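Local structure of phosphatidylinositol-specific phospholipase C (Listeria monocytogenes, 2PLC) at residues G23-M28 against I256-E261; V181-Y186 against F213-S218. The protein belongs to the phosphatidylinositol-specific phospholipase C family, enzymes with a TIM-type barrel fold. One frame throughout, in Å; residues are numbered along the deposited sequence.

Contact 1 of 2, residues G23-M28 against I256-E261; sequences GTHDTM and IMDFPE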
loop_
_atom_site.group_PDB
_atom_site.type_symbol
_atom_site.label_atom_id
_atom_site.label_comp_id
_atom_site.label_asym_id
_atom_site.label_seq_id
_atom_site.Cartn_x
_atom_site.Cartn_y
_atom_site.Cartn_z
ATOM N N GLY A 23 -5.516 1.617 -1.866
ATOM C CA GLY A 23 -4.579 0.630 -1.356
ATOM C C GLY A 23 -5.277 -0.330 -0.421
ATOM O O GLY A 23 -6.415 -0.090 -0.029
ATOM N N THR A 24 -4.609 -1.422 -0.069
ATOM C CA THR A 24 -5.184 -2.406 0.839
ATOM C C THR A 24 -4.300 -2.597 2.073
ATOM O O THR A 24 -3.066 -2.554 1.988
ATOM C CB THR A 24 -5.353 -3.771 0.158
ATOM O OG1 THR A 24 -4.133 -4.119 -0.507
ATOM C CG2 THR A 24 -6.493 -3.748 -0.837
ATOM N N HIS A 25 -4.945 -2.766 3.223
ATOM C CA HIS A 25 -4.244 -2.989 4.480
ATOM C C HIS A 25 -4.118 -4.499 4.643
ATOM O O HIS A 25 -5.084 -5.228 4.406
ATOM C CB HIS A 25 -5.042 -2.388 5.643
ATOM C CG HIS A 25 -4.601 -2.858 6.992
ATOM N ND1 HIS A 25 -5.416 -3.593 7.826
ATOM C CD2 HIS A 25 -3.432 -2.698 7.656
ATOM C CE1 HIS A 25 -4.771 -3.865 8.944
ATOM N NE2 HIS A 25 -3.564 -3.333 8.867
ATOM N N ASP A 26 -2.920 -4.961 5.003
ATOM C CA ASP A 26 -2.647 -6.389 5.187
ATOM C C ASP A 26 -3.159 -7.177 3.978
ATOM O O ASP A 26 -3.957 -8.113 4.089
ATOM C CB ASP A 26 -3.293 -6.886 6.478
ATOM C CG ASP A 26 -2.523 -8.015 7.119
ATOM O OD1 ASP A 26 -1.598 -8.589 6.495
ATOM O OD2 ASP A 26 -2.854 -8.319 8.274
ATOM N N THR A 27 -2.674 -6.751 2.822
ATOM C CA THR A 27 -3.003 -7.296 1.520
ATOM C C THR A 27 -3.214 -8.807 1.402
ATOM O O THR A 27 -4.184 -9.246 0.782
ATOM C CB THR A 27 -1.918 -6.874 0.517
ATOM O OG1 THR A 27 -1.769 -5.444 0.553
ATOM C CG2 THR A 27 -2.279 -7.332 -0.900
ATOM N N MET A 28 -2.309 -9.586 1.995
ATOM C CA MET A 28 -2.351 -11.047 1.910
ATOM C C MET A 28 -3.268 -11.801 2.861
ATOM O O MET A 28 -3.379 -13.022 2.761
ATOM C CB MET A 28 -0.940 -11.624 2.053
ATOM C CG MET A 28 0.054 -11.112 1.031
ATOM S SD MET A 28 -0.580 -11.186 -0.655
ATOM C CE MET A 28 -0.313 -12.932 -1.058
ATOM N N ILE A 256 -5.865 3.631 2.281
ATOM C CA ILE A 256 -5.626 2.228 2.611
ATOM C C ILE A 256 -6.805 1.570 3.334
ATOM O O ILE A 256 -7.102 1.897 4.485
ATOM C CB ILE A 256 -4.323 2.131 3.438
ATOM C CG1 ILE A 256 -3.243 3.012 2.784
ATOM C CG2 ILE A 256 -3.833 0.708 3.489
ATOM C CD1 ILE A 256 -2.005 3.172 3.597
ATOM N N MET A 257 -7.409 0.576 2.681
ATOM C CA MET A 257 -8.598 -0.084 3.208
ATOM C C MET A 257 -8.589 -1.595 3.439
ATOM O O MET A 257 -7.743 -2.337 2.922
ATOM C CB MET A 257 -9.772 0.204 2.260
ATOM C CG MET A 257 -9.935 1.653 1.854
ATOM S SD MET A 257 -10.963 1.846 0.403
ATOM C CE MET A 257 -9.747 1.581 -0.902
ATOM N N ASP A 258 -9.572 -2.021 4.230
ATOM C CA ASP A 258 -9.847 -3.422 4.522
ATOM C C ASP A 258 -11.132 -3.638 3.729
ATOM O O ASP A 258 -11.957 -2.725 3.638
ATOM C CB ASP A 258 -10.190 -3.642 5.994
ATOM C CG ASP A 258 -8.978 -3.686 6.886
ATOM O OD1 ASP A 258 -7.867 -3.988 6.399
ATOM O OD2 ASP A 258 -9.152 -3.439 8.098
ATOM N N PHE A 259 -11.273 -4.814 3.122
ATOM C CA PHE A 259 -12.461 -5.176 2.347
ATOM C C PHE A 259 -12.993 -4.105 1.382
ATOM O O PHE A 259 -14.175 -3.762 1.416
ATOM C CB PHE A 259 -13.592 -5.603 3.295
ATOM C CG PHE A 259 -13.250 -6.776 4.165
ATOM C CD1 PHE A 259 -13.285 -8.065 3.657
ATOM C CD2 PHE A 259 -12.929 -6.593 5.503
ATOM C CE1 PHE A 259 -13.011 -9.160 4.471
ATOM C CE2 PHE A 259 -12.654 -7.674 6.324
ATOM C CZ PHE A 259 -12.695 -8.964 5.810
ATOM N N PRO A 260 -12.131 -3.556 0.511
ATOM C CA PRO A 260 -12.643 -2.538 -0.407
ATOM C C PRO A 260 -13.498 -3.143 -1.507
ATOM O O PRO A 260 -13.204 -4.228 -2.003
ATOM C CB PRO A 260 -11.367 -1.944 -0.987
ATOM C CG PRO A 260 -10.438 -3.128 -1.016
ATOM C CD PRO A 260 -10.681 -3.742 0.336
ATOM N N GLU A 261 -14.575 -2.452 -1.860
ATOM C CA GLU A 261 -15.455 -2.901 -2.932
ATOM C C GLU A 261 -14.990 -2.309 -4.259
ATOM O O GLU A 261 -14.366 -1.246 -4.290
ATOM C CB GLU A 261 -16.894 -2.488 -2.648
ATOM C CG GLU A 261 -17.474 -3.177 -1.439
ATOM C CD GLU A 261 -18.944 -2.894 -1.267
ATOM O OE1 GLU A 261 -19.290 -1.763 -0.853
ATOM O OE2 GLU A 261 -19.753 -3.805 -1.551
#
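His25 and Asp258 meet where two neighbouring parallel strands of the TIM-type barrel, 20-24 and 253-257, run out into loops at their C-terminal ends. The ring nitrogen His25 ND1 donates to Asp258 OD1 at 2.9 Å. The oxygen lies in the imidazole plane, and it accepts the N-H on its syn lone pair, the side facing the other carboxylate oxygen. The two side chains run alongside each other in the same direction, with ring and carboxylate planes 47° apart. CG of His25 stands anti to the backbone N (chi1 165°), which carries the ring beside the aspartate. The bond restricts the rotation of the ring and leaves NE2 directed away from Asp258. Asp26 CB lies over one ring face.

Behind this pair the strands are joined by backbone bonds. Met257 N donates to Gly23 O at 3.0 Å, and His25 N donates to Met257 O at 2.8 Å. Both bonds are nearly straight at the hydrogen. The CA of Thr24 also points a C-H at Met257 O, 3.3 Å away. Gln46 NE2 gives a further hydrogen bond to the same oxygen, so this buried carbonyl is well satisfied.

On the face of Ile256, its CG2 methyl rests 3.6 Å from the carbonyl carbon C of Thr24. On the face of Thr24 and Met257, Thr24 CG2 touches Pro260 CG at 4.0 Å, the two side chains crossing at about a right angle.

Further out, Asp62 OD2 of strand 60-65 accepts from Asp26 N. Thr24 OG1 is hydrogen-bonded to Gln53 OE1 of helix 50-55. Thr27 OG1 also donates to Thr24 OG1 at 2.9 Å, tying the loop to the strand end.

Contact 2 of 2, residues V181-Y186 against F213-S218; sequences VIQDDY and FLNHIS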
loop_
_atom_site.group_PDB
_atom_site.type_symbol
_atom_site.label_atom_id
_atom_site.label_comp_id
_atom_site.label_asym_id
_atom_site.label_seq_id
_atom_site.Cartn_x
_atom_site.Cartn_y
_atom_site.Cartn_z
ATOM N N VAL A 181 3.572 11.104 5.425
ATOM C CA VAL A 181 2.682 11.480 6.517
ATOM C C VAL A 181 1.781 10.266 6.723
ATOM O O VAL A 181 1.033 9.884 5.818
ATOM C CB VAL A 181 1.830 12.712 6.165
ATOM C CG1 VAL A 181 0.897 13.048 7.318
ATOM C CG2 VAL A 181 2.731 13.897 5.866
ATOM N N ILE A 182 1.864 9.658 7.904
ATOM C CA ILE A 182 1.085 8.457 8.196
ATOM C C ILE A 182 -0.027 8.570 9.248
ATOM O O ILE A 182 0.196 9.022 10.372
ATOM C CB ILE A 182 2.025 7.281 8.593
ATOM C CG1 ILE A 182 3.078 7.066 7.503
ATOM C CG2 ILE A 182 1.222 5.990 8.799
ATOM C CD1 ILE A 182 4.112 6.032 7.846
ATOM N N GLN A 183 -1.231 8.172 8.853
ATOM C CA GLN A 183 -2.370 8.153 9.759
ATOM C C GLN A 183 -2.655 6.664 9.938
ATOM O O GLN A 183 -3.116 5.993 9.013
ATOM C CB GLN A 183 -3.585 8.873 9.163
ATOM C CG GLN A 183 -4.806 8.934 10.094
ATOM C CD GLN A 183 -5.678 7.685 10.037
ATOM O OE1 GLN A 183 -6.422 7.483 9.081
ATOM N NE2 GLN A 183 -5.594 6.849 11.067
ATOM N N ASP A 184 -2.322 6.145 11.113
ATOM C CA ASP A 184 -2.525 4.737 11.403
ATOM C C ASP A 184 -3.069 4.524 12.808
ATOM O O ASP A 184 -2.487 3.789 13.610
ATOM C CB ASP A 184 -1.213 3.974 11.216
ATOM C CG ASP A 184 -1.404 2.465 11.207
ATOM O OD1 ASP A 184 -2.528 1.993 10.954
ATOM O OD2 ASP A 184 -0.411 1.751 11.444
ATOM N N ASP A 185 -4.178 5.188 13.110
ATOM C CA ASP A 185 -4.826 5.042 14.407
ATOM C C ASP A 185 -5.722 3.799 14.301
ATOM O O ASP A 185 -6.923 3.891 14.008
ATOM C CB ASP A 185 -5.653 6.293 14.720
ATOM C CG ASP A 185 -6.407 6.184 16.031
ATOM O OD1 ASP A 185 -5.910 5.523 16.966
ATOM O OD2 ASP A 185 -7.510 6.760 16.126
ATOM N N TYR A 186 -5.122 2.635 14.519
ATOM C CA TYR A 186 -5.844 1.367 14.414
ATOM C C TYR A 186 -6.394 0.828 15.737
ATOM O O TYR A 186 -7.372 0.077 15.738
ATOM C CB TYR A 186 -4.930 0.302 13.799
ATOM C CG TYR A 186 -3.768 -0.061 14.692
ATOM C CD1 TYR A 186 -2.587 0.683 14.674
ATOM C CD2 TYR A 186 -3.866 -1.120 15.599
ATOM C CE1 TYR A 186 -1.531 0.384 15.541
ATOM C CE2 TYR A 186 -2.817 -1.426 16.472
ATOM C CZ TYR A 186 -1.654 -0.670 16.439
ATOM O OH TYR A 186 -0.626 -0.966 17.309
ATOM N N PHE A 213 1.080 10.716 1.601
ATOM C CA PHE A 213 0.145 10.522 2.703
ATOM C C PHE A 213 -0.432 9.109 2.694
ATOM O O PHE A 213 -1.059 8.694 1.714
ATOM C CB PHE A 213 -0.997 11.535 2.626
ATOM C CG PHE A 213 -0.622 12.918 3.085
ATOM C CD1 PHE A 213 0.170 13.741 2.291
ATOM C CD2 PHE A 213 -1.076 13.404 4.307
ATOM C CE1 PHE A 213 0.504 15.029 2.709
ATOM C CE2 PHE A 213 -0.749 14.688 4.732
ATOM C CZ PHE A 213 0.043 15.501 3.932
ATOM N N LEU A 214 -0.159 8.357 3.759
ATOM C CA LEU A 214 -0.673 6.999 3.908
ATOM C C LEU A 214 -1.842 7.122 4.884
ATOM O O LEU A 214 -1.654 7.207 6.092
ATOM C CB LEU A 214 0.409 6.063 4.464
ATOM C CG LEU A 214 1.601 5.619 3.597
ATOM C CD1 LEU A 214 1.112 4.799 2.436
ATOM C CD2 LEU A 214 2.413 6.797 3.096
ATOM N N ASN A 215 -3.048 7.164 4.337
ATOM C CA ASN A 215 -4.268 7.328 5.119
ATOM C C ASN A 215 -5.005 5.999 5.367
ATOM O O ASN A 215 -5.744 5.523 4.509
ATOM C CB ASN A 215 -5.174 8.310 4.362
ATOM C CG ASN A 215 -6.209 8.976 5.244
ATOM O OD1 ASN A 215 -6.364 8.649 6.423
ATOM N ND2 ASN A 215 -6.927 9.931 4.669
ATOM N N HIS A 216 -4.811 5.412 6.546
ATOM C CA HIS A 216 -5.464 4.150 6.892
ATOM C C HIS A 216 -6.932 4.260 7.278
ATOM O O HIS A 216 -7.282 4.912 8.262
ATOM C CB HIS A 216 -4.717 3.446 8.026
ATOM C CG HIS A 216 -3.406 2.862 7.608
ATOM N ND1 HIS A 216 -2.231 3.580 7.632
ATOM C CD2 HIS A 216 -3.088 1.637 7.124
ATOM C CE1 HIS A 216 -1.247 2.823 7.181
ATOM N NE2 HIS A 216 -1.740 1.639 6.866
ATOM N N ILE A 217 -7.787 3.615 6.496
ATOM C CA ILE A 217 -9.215 3.581 6.774
ATOM C C ILE A 217 -9.441 2.415 7.765
ATOM O O ILE A 217 -10.390 2.418 8.553
ATOM C CB ILE A 217 -10.028 3.289 5.483
ATOM C CG1 ILE A 217 -9.592 4.210 4.341
ATOM C CG2 ILE A 217 -11.517 3.400 5.749
ATOM C CD1 ILE A 217 -9.889 5.650 4.556
ATOM N N SER A 218 -8.530 1.441 7.737
ATOM C CA SER A 218 -8.583 0.247 8.581
ATOM C C SER A 218 -8.390 0.447 10.090
ATOM O O SER A 218 -7.729 1.387 10.530
ATOM C CB SER A 218 -7.559 -0.769 8.075
ATOM O OG SER A 218 -6.284 -0.163 7.918
HETATM O O HOH W 1 -5.119 2.585 11.241
HETATM O O HOH W 2 -4.632 -0.162 10.117
#
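The parallel strands of a beta-alpha-beta unit, 180-183 and 212-216 joined through helix 191-207, lie side by side at the edge of a sheet. The axes of the short segments 181-183 and 213-216 approach to 4.7 Å. Leu214 N donates to Val181 O at 2.8 Å, and Gln183 N to Leu214 O at 3.0 Å.

Val181 sits over one face of the Phe213 ring. Its CB is 3.7 Å from the ring centroid, a CH-pi contact, and CG1 reaches CE2. On the other face of the sheet, Ile182 CG1 lies alongside Leu214 CB.

At the strand end, Gln183 O accepts two bonds from one residue: His216 N at 3.0 Å and ring atom His216 ND1 at 2.9 Å. The oxygen lies close to the imidazole plane. His216 chi1 (-72°) keeps the ring beside its backbone N, and chi2 (88°) turns ND1 to the oxygen. Asp184 OD1 stands 3.5 Å above one face of the same ring, toward its rim. One water runs from Asp184 OD1 to Ser218 O, another from Asp184 OD1 to Ser218 OG.

With ND1 donating to Gln183 O, the bond limits rotation of the ring and leaves one face to Asp184 OD1.

In the fold
Contacts 1 and 2 belong to one parallel sheet with strand order 20-24, 253-257, 212-216, 180-183. Each pairs neighbouring strands, and 253-257 and 212-216 pair with each other. Their centres are 12 Å apart. Ile256 N lies 2.9 Å from Asn215 O and Ile256 O lies 2.7 Å from Ile217 N, both probable hydrogen bonds. Ser218 joins the C-terminal ends: its OG packs 3.3 Å from His25 CG, and its CB lies 3.1 Å from Asp258 OD2. The water bridges of contact 2 therefore end on a residue that touches the histidine-carboxylate pair of contact 1. C-terminal strand ends form the active-site mouth in TIM-type barrels.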